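Sister chromatid cohesion protein (Chaetomium thermophilum, PDB 5T8V) probably helps load cohesin onto chromatin, this chain being the C-terminal helical-repeat part of the loader Scc2. Local coordinates at residues L965-I970 with P1025-K1030. Numbering follows the deposited sequence.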
loop_
_atom_site.group_PDB
_atom_site.type_symbol
_atom_site.label_atom_id
_atom_site.label_comp_id
_atom_site.label_asym_id
_atom_site.label_seq_id
_atom_site.Cartn_x
_atom_site.Cartn_y
_atom_site.Cartn_z
ATOM N N LEU A 965 38.876 -13.516 61.844
ATOM C CA LEU A 965 37.445 -13.447 61.572
ATOM C C LEU A 965 36.872 -14.831 61.291
ATOM O O LEU A 965 37.457 -15.847 61.680
ATOM C CB LEU A 965 37.184 -12.509 60.388
ATOM C CG LEU A 965 37.628 -11.060 60.572
ATOM C CD1 LEU A 965 37.624 -10.332 59.238
ATOM C CD2 LEU A 965 36.718 -10.352 61.565
ATOM N N ASP A 966 35.721 -14.877 60.626
ATOM C CA ASP A 966 35.104 -16.120 60.181
ATOM C C ASP A 966 34.028 -15.747 59.171
ATOM O O ASP A 966 33.748 -14.567 58.944
ATOM C CB ASP A 966 34.519 -16.923 61.347
ATOM C CG ASP A 966 33.589 -16.101 62.218
ATOM O OD1 ASP A 966 33.124 -15.038 61.759
ATOM O OD2 ASP A 966 33.319 -16.521 63.363
ATOM N N GLN A 967 33.425 -16.768 58.562
ATOM C CA GLN A 967 32.427 -16.516 57.531
ATOM C C GLN A 967 31.182 -15.824 58.072
ATOM O O GLN A 967 30.361 -15.355 57.275
ATOM C CB GLN A 967 32.034 -17.830 56.851
ATOM C CG GLN A 967 31.584 -17.666 55.409
ATOM C CD GLN A 967 32.685 -17.115 54.520
ATOM O OE1 GLN A 967 33.806 -17.622 54.517
ATOM N NE2 GLN A 967 32.371 -16.065 53.770
ATOM N N LEU A 968 31.023 -15.740 59.392
ATOM C CA LEU A 968 29.864 -15.105 60.007
ATOM C C LEU A 968 30.123 -13.662 60.415
ATOM O O LEU A 968 29.267 -12.801 60.199
ATOM C CB LEU A 968 29.415 -15.907 61.233
ATOM C CG LEU A 968 28.305 -15.296 62.094
ATOM C CD1 LEU A 968 27.088 -14.936 61.255
ATOM C CD2 LEU A 968 27.916 -16.254 63.207
ATOM N N LYS A 969 31.286 -13.374 61.004
ATOM C CA LYS A 969 31.596 -11.999 61.382
ATOM C C LYS A 969 31.735 -11.099 60.160
ATOM O O LYS A 969 31.454 -9.897 60.244
ATOM C CB LYS A 969 32.875 -11.958 62.222
ATOM C CG LYS A 969 32.733 -12.580 63.608
ATOM C CD LYS A 969 33.998 -12.397 64.437
ATOM C CE LYS A 969 33.898 -13.119 65.774
ATOM N NZ LYS A 969 33.971 -14.599 65.622
ATOM N N ILE A 970 32.157 -11.655 59.023
ATOM C CA ILE A 970 32.285 -10.858 57.807
ATOM C C ILE A 970 30.918 -10.377 57.338
ATOM O O ILE A 970 30.775 -9.247 56.856
ATOM C CB ILE A 970 33.008 -11.667 56.713
ATOM C CG1 ILE A 970 34.470 -11.892 57.111
ATOM C CG2 ILE A 970 32.921 -10.950 55.359
ATOM C CD1 ILE A 970 35.249 -12.789 56.160
ATOM N N PRO A 1025 40.073 -9.565 53.256
ATOM C CA PRO A 1025 39.474 -10.357 52.174
ATOM C C PRO A 1025 38.538 -9.525 51.314
ATOM O O PRO A 1025 38.299 -8.349 51.606
ATOM C CB PRO A 1025 38.724 -11.467 52.921
ATOM C CG PRO A 1025 38.448 -10.900 54.265
ATOM C CD PRO A 1025 39.609 -10.004 54.584
ATOM N N LEU A 1026 37.998 -10.125 50.254
ATOM C CA LEU A 1026 37.154 -9.375 49.333
ATOM C C LEU A 1026 35.768 -9.130 49.918
ATOM O O LEU A 1026 35.196 -8.048 49.734
ATOM C CB LEU A 1026 37.052 -10.121 48.001
ATOM C CG LEU A 1026 36.808 -9.279 46.746
ATOM C CD1 LEU A 1026 37.949 -8.300 46.508
ATOM C CD2 LEU A 1026 36.630 -10.181 45.535
ATOM N N ASP A 1027 35.217 -10.116 50.631
ATOM C CA ASP A 1027 33.910 -9.949 51.258
ATOM C C ASP A 1027 33.896 -8.806 52.262
ATOM O O ASP A 1027 32.814 -8.340 52.639
ATOM C CB ASP A 1027 33.487 -11.247 51.949
ATOM C CG ASP A 1027 33.214 -12.371 50.967
ATOM O OD1 ASP A 1027 32.922 -12.078 49.788
ATOM O OD2 ASP A 1027 33.288 -13.549 51.379
ATOM N N VAL A 1028 35.062 -8.350 52.708
ATOM C CA VAL A 1028 35.170 -7.216 53.621
ATOM C C VAL A 1028 35.468 -5.928 52.868
ATOM O O VAL A 1028 34.854 -4.892 53.124
ATOM C CB VAL A 1028 36.245 -7.501 54.693
ATOM C CG1 VAL A 1028 36.492 -6.271 55.563
ATOM C CG2 VAL A 1028 35.825 -8.683 55.554
ATOM N N ARG A 1029 36.418 -5.974 51.931
ATOM C CA ARG A 1029 36.755 -4.782 51.163
ATOM C C ARG A 1029 35.562 -4.275 50.367
ATOM O O ARG A 1029 35.437 -3.065 50.145
ATOM C CB ARG A 1029 37.925 -5.073 50.223
ATOM C CG ARG A 1029 39.249 -5.325 50.924
ATOM C CD ARG A 1029 40.353 -5.594 49.917
ATOM N NE ARG A 1029 40.665 -4.411 49.118
ATOM C CZ ARG A 1029 41.424 -4.419 48.026
ATOM N NH1 ARG A 1029 41.953 -5.555 47.586
ATOM N NH2 ARG A 1029 41.652 -3.291 47.368
ATOM N N LYS A 1030 34.672 -5.176 49.925
ATOM C CA LYS A 1030 33.536 -4.730 49.116
ATOM C C LYS A 1030 32.582 -3.866 49.930
ATOM O O LYS A 1030 32.429 -2.673 49.614
ATOM C CB LYS A 1030 32.834 -5.933 48.481
ATOM C CG LYS A 1030 31.574 -5.553 47.712
ATOM C CD LYS A 1030 30.835 -6.763 47.174
ATOM C CE LYS A 1030 29.507 -6.360 46.549
ATOM N NZ LYS A 1030 28.600 -5.693 47.529
#
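The side-chain amide of Gln967 and the carboxylate of Asp1027 meet with their planes almost perpendicular, 85° apart. Gln967 NE2 and Asp1027 OD2 are 3.6 Å apart, a loose polar approach, and Gln967 is poorly ordered. The other carboxylate, that of Asp966, serves its own segment. Its OD1 accepts from Lys969 N at 2.6 Å, the donor almost straight out from the C-O bond, and more weakly from Leu968 N. Its OD2 takes Lys969 NZ from above the carboxylate plane in a salt bridge. These bonds cap the turn that leads into helix 969-986, while Pro1025 is the N-cap residue of helix 1026-1042. The contact joins the N-terminal approach to helix 969-986 to the beginning of helix 1026-1042, at the surface of the HEAT-repeat array. Ile970 is its apolar centre. Chi1 of -68° sets CG1 beside the backbone N and CG2 anti to it, and the CG2 methyl meets Asp1027 CB at 3.5 Å and Val1028 CG2 at 3.7 Å. Ile970 CD1 reaches Pro1025 CG at 4.2 Å. Cutting Ile970 back to an alanine is likely to leave a gap beside Pro1025 and Val1028, which would lose their main apolar partner across the contact. Leu965 CD1 touches Val1028 CG2 more distantly, at 4.4 Å.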